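Local coordinates for protein angiotensin-converting enzyme (Anopheles gambiae, PDB 6S1Y) that is a zinc metalloprotease of the angiotensin-converting enzyme family that probably cleaves short peptides and can hold a gamma-polyglutamic acid fragment in its active-site cleft, at residues Ser500-Ile503 with Gln504-His508; Met567-Asp570 with Ala571-Glu574. All blocks are in the same frame, centred on the assembly; numbering follows the deposited sequence. Where two conformers were deposited one is given.

Contact 1. Residues Ser500-Ile503 with Gln504-His508; sequences SYVI and QFQFH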
loop_
_atom_site.group_PDB
_atom_site.type_symbol
_atom_site.label_atom_id
_atom_site.label_comp_id
_atom_site.label_asym_id
_atom_site.label_seq_id
_atom_site.Cartn_x
_atom_site.Cartn_y
_atom_site.Cartn_z
ATOM N N SER A 500 7.824 -2.674 -0.314
ATOM C CA SER A 500 8.032 -1.259 -0.027
ATOM C C SER A 500 8.482 -1.018 1.407
ATOM O O SER A 500 9.377 -0.211 1.664
ATOM C CB SER A 500 6.743 -0.483 -0.276
ATOM O OG SER A 500 6.890 0.828 0.231
ATOM N N TYR A 501 7.813 -1.648 2.370
ATOM C CA TYR A 501 8.114 -1.362 3.769
ATOM C C TYR A 501 9.496 -1.869 4.169
ATOM O O TYR A 501 10.099 -1.311 5.090
ATOM C CB TYR A 501 7.010 -1.924 4.669
ATOM C CG TYR A 501 5.926 -0.898 4.926
ATOM C CD1 TYR A 501 5.154 -0.402 3.883
ATOM C CD2 TYR A 501 5.697 -0.397 6.202
ATOM C CE1 TYR A 501 4.175 0.557 4.095
ATOM C CE2 TYR A 501 4.702 0.577 6.425
ATOM C CZ TYR A 501 3.964 1.049 5.361
ATOM O OH TYR A 501 2.997 1.992 5.560
ATOM N N VAL A 502 10.041 -2.853 3.461
ATOM C CA VAL A 502 11.441 -3.220 3.646
ATOM C C VAL A 502 12.372 -2.244 2.912
ATOM O O VAL A 502 13.247 -1.615 3.519
ATOM C CB VAL A 502 11.689 -4.660 3.168
ATOM C CG1 VAL A 502 13.180 -5.008 3.341
ATOM C CG2 VAL A 502 10.795 -5.648 3.893
ATOM N N ILE A 503 12.222 -2.129 1.587
ATOM C CA ILE A 503 13.243 -1.411 0.818
ATOM C C ILE A 503 13.195 0.079 1.083
ATOM O O ILE A 503 14.210 0.769 0.927
ATOM C CB ILE A 503 13.131 -1.656 -0.706
ATOM C CG1 ILE A 503 11.876 -1.010 -1.281
ATOM C CG2 ILE A 503 13.159 -3.130 -0.989
ATOM C CD1 ILE A 503 11.675 -1.322 -2.743
ATOM N N GLN A 504 12.040 0.618 1.472
ATOM C CA GLN A 504 12.012 2.053 1.715
ATOM C C GLN A 504 13.030 2.453 2.778
ATOM O O GLN A 504 13.506 3.600 2.782
ATOM C CB GLN A 504 10.614 2.533 2.101
ATOM C CG GLN A 504 10.144 2.175 3.508
ATOM C CD GLN A 504 8.685 2.625 3.752
ATOM O OE1 GLN A 504 8.417 3.428 4.627
ATOM N NE2 GLN A 504 7.762 2.098 2.963
ATOM N N PHE A 505 13.384 1.547 3.696
ATOM C CA PHE A 505 14.396 1.918 4.685
ATOM C C PHE A 505 15.800 1.826 4.093
ATOM O O PHE A 505 16.704 2.552 4.523
ATOM C CB PHE A 505 14.251 1.051 5.950
ATOM C CG PHE A 505 12.975 1.332 6.717
ATOM C CD1 PHE A 505 11.797 0.652 6.424
ATOM C CD2 PHE A 505 12.947 2.300 7.701
ATOM C CE1 PHE A 505 10.618 0.940 7.116
ATOM C CE2 PHE A 505 11.770 2.592 8.387
ATOM C CZ PHE A 505 10.614 1.916 8.088
ATOM N N GLN A 506 15.996 0.946 3.103
ATOM C CA GLN A 506 17.241 0.959 2.337
ATOM C C GLN A 506 17.384 2.258 1.550
ATOM O O GLN A 506 18.450 2.875 1.552
ATOM C CB GLN A 506 17.285 -0.255 1.414
ATOM C CG GLN A 506 17.244 -1.577 2.164
ATOM C CD GLN A 506 17.301 -2.771 1.266
ATOM O OE1 GLN A 506 16.288 -3.456 1.042
ATOM N NE2 GLN A 506 18.485 -3.066 0.753
ATOM N N PHE A 507 16.310 2.701 0.892
ATOM C CA PHE A 507 16.321 3.966 0.159
ATOM C C PHE A 507 16.547 5.139 1.112
ATOM O O PHE A 507 17.365 6.029 0.845
ATOM C CB PHE A 507 14.998 4.146 -0.593
ATOM C CG PHE A 507 14.744 3.126 -1.691
ATOM C CD1 PHE A 507 15.763 2.354 -2.208
ATOM C CD2 PHE A 507 13.479 2.990 -2.230
ATOM C CE1 PHE A 507 15.518 1.459 -3.235
ATOM C CE2 PHE A 507 13.224 2.091 -3.255
ATOM C CZ PHE A 507 14.240 1.323 -3.757
ATOM N N HIS A 508 15.815 5.161 2.232
ATOM C CA HIS A 508 15.967 6.235 3.212
ATOM C C HIS A 508 17.398 6.319 3.727
ATOM O O HIS A 508 17.945 7.416 3.889
ATOM C CB HIS A 508 14.993 6.003 4.366
ATOM C CG HIS A 508 15.082 7.003 5.483
ATOM N ND1 HIS A 508 14.728 8.321 5.330
ATOM C CD2 HIS A 508 15.423 6.857 6.784
ATOM C CE1 HIS A 508 14.856 8.952 6.482
ATOM N NE2 HIS A 508 15.283 8.086 7.380
#
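Ser500 and Gln504 stand one turn apart on helix 495-514, where Gln504 N donates to Ser500 O at 2.8 Å. Ile503 and Phe507 repeat this i to i+4 bond, Phe507 N to Ile503 O at 2.9 Å, but between them the pattern slips: Phe505 N turns to Val502 O, three residues back. Tyr501 O lies near the plane of the Phe505 ring, at its edge, 2.9 Å from CD1 and 3.1 Å from CE1, a tight contact.

The side chain of Gln504 folds back over the preceding turn because CG sits between the backbone N and the carbonyl carbon (chi1 74°). Its NE2 makes two weak hydrogen bonds, each 3.1 Å, to Ser500 O and Ser500 OG, and lies 3.7 Å above one face of the Tyr501 ring, offset toward the rim, with the amide and ring planes 43° apart. Its stronger partner is Asp389 OD2 on helix 381-395. Residues 500-507 of helix 495-514 are buried beside the zinc site of the angiotensin-converting enzyme fold: the Ser500 side chain packs on the zinc ligand Glu385, while the Tyr501 ring meets Phe431 of the ligand pocket.

On another flank the Ile503 side chain runs alongside that of Phe507. CD1 of Ile503 reaches the far end of the Phe507 ring, 3.8 Å from CE2, whereas Ile503 O sits over the near part of that ring face, 3.6 Å from Phe507 CG.

Contact 2. Residues Met567-Asp570 with Ala571-Glu574; sequences MSAD and AILE
Ala571, at the start of the short helix 570-575, follows directly on Asp570, and its methyl turns away from 567-570 to pack on Phe505 and Arg509 of helix 495-514. The turn leading into it is secured by Ser568, whose OG accepts from Asp570 N at 3.1 Å with an N-H...O angle of 165°. This capping bond occupies an amide of the first turn, which has no earlier carbonyl in the helix to bind.

Ile572 comes next. Its CG1 branch extends anti to the backbone N (chi1 -172°), leaving CG2 between the backbone N and the carbonyl carbon, from where that methyl touches Ala569 O at 3.3 Å and Ala569 CB at 4.1 Å. A water bridges its backbone to the loop leading in: it accepts from Ile572 N at 3.0 Å and donates to Ser568 O at 2.7 Å, carrying the i to i+4 connection that the two groups do not make directly. The turn joins two helices of this mainly helical fold: Ala571 and Ile572 pack on helix 495-514, Leu573 on helix 203-233.

Leu573 makes the first direct i to i+4 bond of the helix, its N donating to Ala569 O at 3.0 Å in a nearly straight line. The same carbonyl oxygen is crowded by the leucine side chain, with Leu573 CG 3.2 Å away, while CD1 lies near the Ala569 methyl, and the side chain packs on Gln213, Ile214 and Leu217 of helix 203-233.

Glu574 repeats the backbone bond, its N donating to Asp570 O at 2.9 Å. Its side chain is extended, and OE2 is hydrogen-bonded to Tyr518 OH.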
loop_
_atom_site.group_PDB
_atom_site.type_symbol
_atom_site.label_atom_id
_atom_site.label_comp_id
_atom_site.label_asym_id
_atom_site.label_seq_id
_atom_site.Cartn_x
_atom_site.Cartn_y
_atom_site.Cartn_z
ATOM N N MET A 567 17.158 -6.675 -1.790
ATOM C CA MET A 567 16.309 -6.332 -0.657
ATOM C C MET A 567 16.895 -6.933 0.617
ATOM O O MET A 567 17.284 -8.109 0.646
ATOM C CB MET A 567 14.898 -6.859 -0.902
ATOM C CG MET A 567 13.963 -6.829 0.285
ATOM S SD MET A 567 12.292 -7.370 -0.196
ATOM C CE MET A 567 12.404 -9.156 0.047
ATOM N N SER A 568 16.977 -6.114 1.660
ATOM C CA SER A 568 17.553 -6.553 2.920
ATOM C C SER A 568 16.839 -5.849 4.052
ATOM O O SER A 568 16.552 -4.653 3.958
ATOM C CB SER A 568 19.047 -6.260 3.010
ATOM O OG SER A 568 19.519 -6.563 4.311
ATOM N N ALA A 569 16.533 -6.609 5.106
ATOM C CA ALA A 569 15.926 -6.061 6.314
ATOM C C ALA A 569 16.924 -5.380 7.240
ATOM O O ALA A 569 16.516 -4.932 8.321
ATOM C CB ALA A 569 15.217 -7.169 7.094
ATOM N N ASP A 570 18.201 -5.300 6.852
ATOM C CA ASP A 570 19.217 -4.668 7.690
ATOM C C ASP A 570 18.798 -3.255 8.069
ATOM O O ASP A 570 18.807 -2.884 9.251
ATOM C CB ASP A 570 20.562 -4.671 6.941
ATOM C CG ASP A 570 21.683 -3.938 7.684
ATOM O OD1 ASP A 570 21.531 -3.623 8.888
ATOM O OD2 ASP A 570 22.736 -3.691 7.042
ATOM N N ALA A 571 18.382 -2.467 7.073
ATOM C CA ALA A 571 18.069 -1.059 7.301
ATOM C C ALA A 571 16.920 -0.900 8.287
ATOM O O ALA A 571 17.006 -0.115 9.238
ATOM C CB ALA A 571 17.738 -0.362 5.977
ATOM N N ILE A 572 15.837 -1.647 8.087
ATOM C CA ILE A 572 14.665 -1.468 8.945
ATOM C C ILE A 572 14.911 -2.024 10.345
ATOM O O ILE A 572 14.420 -1.459 11.324
ATOM C CB ILE A 572 13.407 -2.097 8.302
ATOM C CG1 ILE A 572 12.179 -1.722 9.125
ATOM C CG2 ILE A 572 13.520 -3.598 8.185
ATOM C CD1 ILE A 572 10.863 -2.282 8.590
ATOM N N LEU A 573 15.689 -3.099 10.483
ATOM C CA LEU A 573 16.057 -3.553 11.827
ATOM C C LEU A 573 16.941 -2.543 12.544
ATOM O O LEU A 573 16.816 -2.368 13.761
ATOM C CB LEU A 573 16.769 -4.907 11.767
ATOM C CG LEU A 573 15.877 -6.059 11.298
ATOM C CD1 LEU A 573 16.688 -7.352 11.086
ATOM C CD2 LEU A 573 14.759 -6.279 12.298
ATOM N N GLU A 574 17.823 -1.842 11.817
ATOM C CA GLU A 574 18.605 -0.771 12.441
ATOM C C GLU A 574 17.701 0.373 12.876
ATOM O O GLU A 574 17.892 0.951 13.957
ATOM C CB GLU A 574 19.681 -0.253 11.472
ATOM C CG GLU A 574 20.567 0.872 12.044
ATOM C CD GLU A 574 21.565 1.466 11.024
ATOM O OE1 GLU A 574 21.752 0.895 9.919
ATOM O OE2 GLU A 574 22.153 2.535 11.338
HETATM O O HOH W 1 15.214 -2.726 5.345
#

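In the fold
Contacts 1 and 2 lie about 8 Å apart between centres and touch directly. The amide of Gln506 joins them: OE1 probably takes a hydrogen bond from Ser568 N at 2.8 Å, while NE2 donates to Lys566 O. Packing adds to this, with Val502 CG1 3.4 Å from Ser568 O and Phe505 O 3.4 Å from Ala571 CB. Their relation to the active site differs. In contact 1 the Tyr501 side chain comes within about 5 Å of the bound glutamyl ligand and that of Ser500 within about 8 Å of the zinc ion. Contact 2 packs against helix 495-514 farther from the site, the Ile572 side chain being about 14 Å from the ligand.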